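Local coordinates for glutamate--tRNA ligase, cytoplasmic (Saccharomyces cerevisiae, PDB 2HRA), which attaches glutamate to tRNA(Glu) after activating it with ATP, and joins a complex with the cofactor Arc1p through the N-terminal GST-like domain described here, at residues A145-G150 against E179-L184. Residues are numbered along the deposited sequence; the frame is centred on the assembly and turned at random.
Sequences ALRSNG and EAHDFL
R147 and H181 both set CG anti to the backbone N (chi1 162° for H181), which sends the two side chains across the gap between their helices. The R147 chain bends at chi2 (52°) and brings its terminal NH2 over one face of the imidazole. R147 NH2 lies 3.1 Å from H181 CG and 3.4 Å from H181 CB, displaced toward the rim of the ring on its CB side. The guanidinium and imidazole planes are inclined by 37°, so the groups meet obliquely rather than as a parallel stack. H181 ND1 is 3.3 Å from R147 NH2, yet the angle is too poor for a hydrogen bond; this nitrogen instead makes a weak one with Y34 OH. The acid of D182 stands farther off, with OD2 6.4 Å from R147 NH2, too far for a salt bridge, though its opposite charge may still be felt weakly. With an alanine here in place of H181, the guanidinium would probably lose the ring face under NH2 and be freer to turn, and Y34 OH would lose its weak partner. Backbones stay well apart, R147 CA and H181 CA being 8.8 Å from each other. This small surface contact bridges the C-terminal end of helix 137-148, in the helical part of the GST-like fold, and the start of helix 180-195; Y168 of helix 162-172 and Y34 of helix 34-46 also touch R147, while A180 packs on L37 and R41.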
ATOM      1  N   ALA A 145       0.810   3.389  -2.473  1.00 29.58           N
ATOM      2  CA  ALA A 145       1.685   4.180  -3.338  1.00 29.12           C
ATOM      3  C   ALA A 145       1.604   5.667  -2.963  1.00 30.00           C
ATOM      4  O   ALA A 145       2.633   6.336  -2.813  1.00 29.92           O
ATOM      5  CB  ALA A 145       1.333   3.954  -4.818  1.00 28.86           C
ATOM      6  N   LEU A 146       0.397   6.207  -2.803  1.00 30.01           N
ATOM      7  CA  LEU A 146       0.270   7.655  -2.493  1.00 29.97           C
ATOM      8  C   LEU A 146       0.729   7.997  -1.070  1.00 29.04           C
ATOM      9  O   LEU A 146       1.323   9.072  -0.829  1.00 29.61           O
ATOM     10  CB  LEU A 146      -1.171   8.158  -2.765  1.00 31.40           C
ATOM     11  CG  LEU A 146      -1.660   8.042  -4.229  1.00 32.45           C
ATOM     12  CD1 LEU A 146      -3.156   8.383  -4.310  1.00 34.60           C
ATOM     13  CD2 LEU A 146      -0.873   8.932  -5.179  1.00 31.59           C
ATOM     14  N   ARG A 147       0.517   7.084  -0.130  1.00 28.35           N
ATOM     15  CA  ARG A 147       1.028   7.237   1.233  1.00 28.74           C
ATOM     16  C   ARG A 147       2.544   7.360   1.194  1.00 28.79           C
ATOM     17  O   ARG A 147       3.125   8.135   1.935  1.00 27.46           O
ATOM     18  CB  ARG A 147       0.628   6.062   2.143  1.00 28.88           C
ATOM     19  CG  ARG A 147       1.046   6.181   3.619  1.00 28.45           C
ATOM     20  CD  ARG A 147       0.594   7.523   4.190  1.00 30.93           C
ATOM     21  NE  ARG A 147       1.038   7.771   5.552  1.00 30.61           N
ATOM     22  CZ  ARG A 147       2.184   8.344   5.878  1.00 32.65           C
ATOM     23  NH1 ARG A 147       3.056   8.737   4.950  1.00 33.34           N
ATOM     24  NH2 ARG A 147       2.466   8.510   7.150  1.00 33.57           N
ATOM     25  N   SER A 148       3.177   6.600   0.319  1.00 29.69           N
ATOM     26  CA  SER A 148       4.647   6.595   0.250  1.00 30.97           C
ATOM     27  C   SER A 148       5.179   7.875  -0.416  1.00 31.15           C
ATOM     28  O   SER A 148       6.334   8.250  -0.213  1.00 32.98           O
ATOM     29  CB  SER A 148       5.140   5.348  -0.512  1.00 31.05           C
ATOM     30  OG  SER A 148       5.195   5.600  -1.924  1.00 32.85           O
ATOM     31  N   ASN A 149       4.344   8.544  -1.216  1.00 31.45           N
ATOM     32  CA  ASN A 149       4.783   9.653  -2.085  1.00 31.41           C
ATOM     33  C   ASN A 149       4.323  11.007  -1.580  1.00 32.53           C
ATOM     34  O   ASN A 149       3.182  11.412  -1.816  1.00 31.52           O
ATOM     35  CB  ASN A 149       4.240   9.447  -3.489  1.00 31.52           C
ATOM     36  CG  ASN A 149       4.845  10.362  -4.506  1.00 30.61           C
ATOM     37  OD1 ASN A 149       4.847  10.028  -5.688  1.00 31.96           O
ATOM     38  ND2 ASN A 149       5.376  11.518  -4.078  1.00 26.46           N
ATOM     39  N   GLY A 150       5.250  11.716  -0.937  1.00 33.12           N
ATOM     40  CA  GLY A 150       4.981  12.993  -0.293  1.00 33.69           C
ATOM     41  C   GLY A 150       4.601  14.121  -1.244  1.00 33.91           C
ATOM     42  O   GLY A 150       4.017  15.107  -0.818  1.00 33.85           O
ATOM     43  N   GLU A 179      -3.580   3.527  10.088  1.00 30.54           N
ATOM     44  CA  GLU A 179      -2.631   3.317  11.196  1.00 30.76           C
ATOM     45  C   GLU A 179      -1.405   2.476  10.785  1.00 31.03           C
ATOM     46  O   GLU A 179      -0.575   2.134  11.636  1.00 29.93           O
ATOM     47  CB  GLU A 179      -3.333   2.674  12.402  1.00 31.07           C
ATOM     48  CG  GLU A 179      -4.432   3.543  12.964  1.00 32.27           C
ATOM     49  CD  GLU A 179      -5.098   2.943  14.174  1.00 34.14           C
ATOM     50  OE1 GLU A 179      -4.785   1.799  14.556  1.00 37.12           O
ATOM     51  OE2 GLU A 179      -5.960   3.629  14.740  1.00 36.91           O
ATOM     52  N   ALA A 180      -1.265   2.157   9.495  1.00 30.68           N
ATOM     53  CA  ALA A 180      -0.140   1.343   9.050  1.00 31.51           C
ATOM     54  C   ALA A 180       1.185   2.073   9.299  1.00 32.03           C
ATOM     55  O   ALA A 180       2.158   1.471   9.749  1.00 32.29           O
ATOM     56  CB  ALA A 180      -0.287   0.950   7.575  1.00 31.35           C
ATOM     57  N   HIS A 181       1.215   3.365   9.018  1.00 32.94           N
ATOM     58  CA  HIS A 181       2.396   4.176   9.317  1.00 33.69           C
ATOM     59  C   HIS A 181       2.749   4.146  10.810  1.00 34.01           C
ATOM     60  O   HIS A 181       3.874   3.825  11.172  1.00 34.22           O
ATOM     61  CB  HIS A 181       2.214   5.618   8.855  1.00 34.06           C
ATOM     62  CG  HIS A 181       3.181   6.560   9.492  1.00 34.17           C
ATOM     63  ND1 HIS A 181       4.484   6.683   9.066  1.00 36.80           N
ATOM     64  CD2 HIS A 181       3.052   7.384  10.557  1.00 36.48           C
ATOM     65  CE1 HIS A 181       5.112   7.563   9.828  1.00 37.12           C
ATOM     66  NE2 HIS A 181       4.265   8.001  10.744  1.00 37.28           N
ATOM     67  N   ASP A 182       1.797   4.496  11.670  1.00 34.79           N
ATOM     68  CA  ASP A 182       1.995   4.406  13.131  1.00 35.23           C
ATOM     69  C   ASP A 182       2.417   3.006  13.602  1.00 35.03           C
ATOM     70  O   ASP A 182       3.301   2.881  14.442  1.00 34.79           O
ATOM     71  CB  ASP A 182       0.732   4.835  13.881  1.00 35.98           C
ATOM     72  CG  ASP A 182       0.489   6.336  13.803  1.00 38.34           C
ATOM     73  OD1 ASP A 182      -0.573   6.784  14.300  1.00 40.80           O
ATOM     74  OD2 ASP A 182       1.366   7.061  13.272  1.00 41.16           O
ATOM     75  N   PHE A 183       1.798   1.964  13.051  1.00 34.38           N
ATOM     76  CA  PHE A 183       2.224   0.604  13.336  1.00 34.55           C
ATOM     77  C   PHE A 183       3.684   0.393  12.991  1.00 34.16           C
ATOM     78  O   PHE A 183       4.449  -0.183  13.753  1.00 34.04           O
ATOM     79  CB  PHE A 183       1.413  -0.429  12.556  1.00 35.16           C
ATOM     80  CG  PHE A 183       2.033  -1.805  12.594  1.00 36.09           C
ATOM     81  CD1 PHE A 183       1.866  -2.623  13.707  1.00 37.36           C
ATOM     82  CD2 PHE A 183       2.832  -2.250  11.561  1.00 36.44           C
ATOM     83  CE1 PHE A 183       2.467  -3.867  13.761  1.00 37.27           C
ATOM     84  CE2 PHE A 183       3.435  -3.507  11.623  1.00 36.93           C
ATOM     85  CZ  PHE A 183       3.247  -4.307  12.713  1.00 35.72           C
ATOM     86  N   LEU A 184       4.070   0.842  11.816  1.00 33.56           N
ATOM     87  CA  LEU A 184       5.437   0.662  11.368  1.00 33.57           C
ATOM     88  C   LEU A 184       6.426   1.444  12.237  1.00 33.07           C
ATOM     89  O   LEU A 184       7.467   0.922  12.643  1.00 32.13           O
ATOM     90  CB  LEU A 184       5.538   1.049   9.888  1.00 33.32           C
ATOM     91  CG  LEU A 184       6.849   0.756   9.194  1.00 33.96           C
ATOM     92  CD1 LEU A 184       7.325  -0.657   9.454  1.00 36.38           C
ATOM     93  CD2 LEU A 184       6.665   1.044   7.690  1.00 32.31           C
TER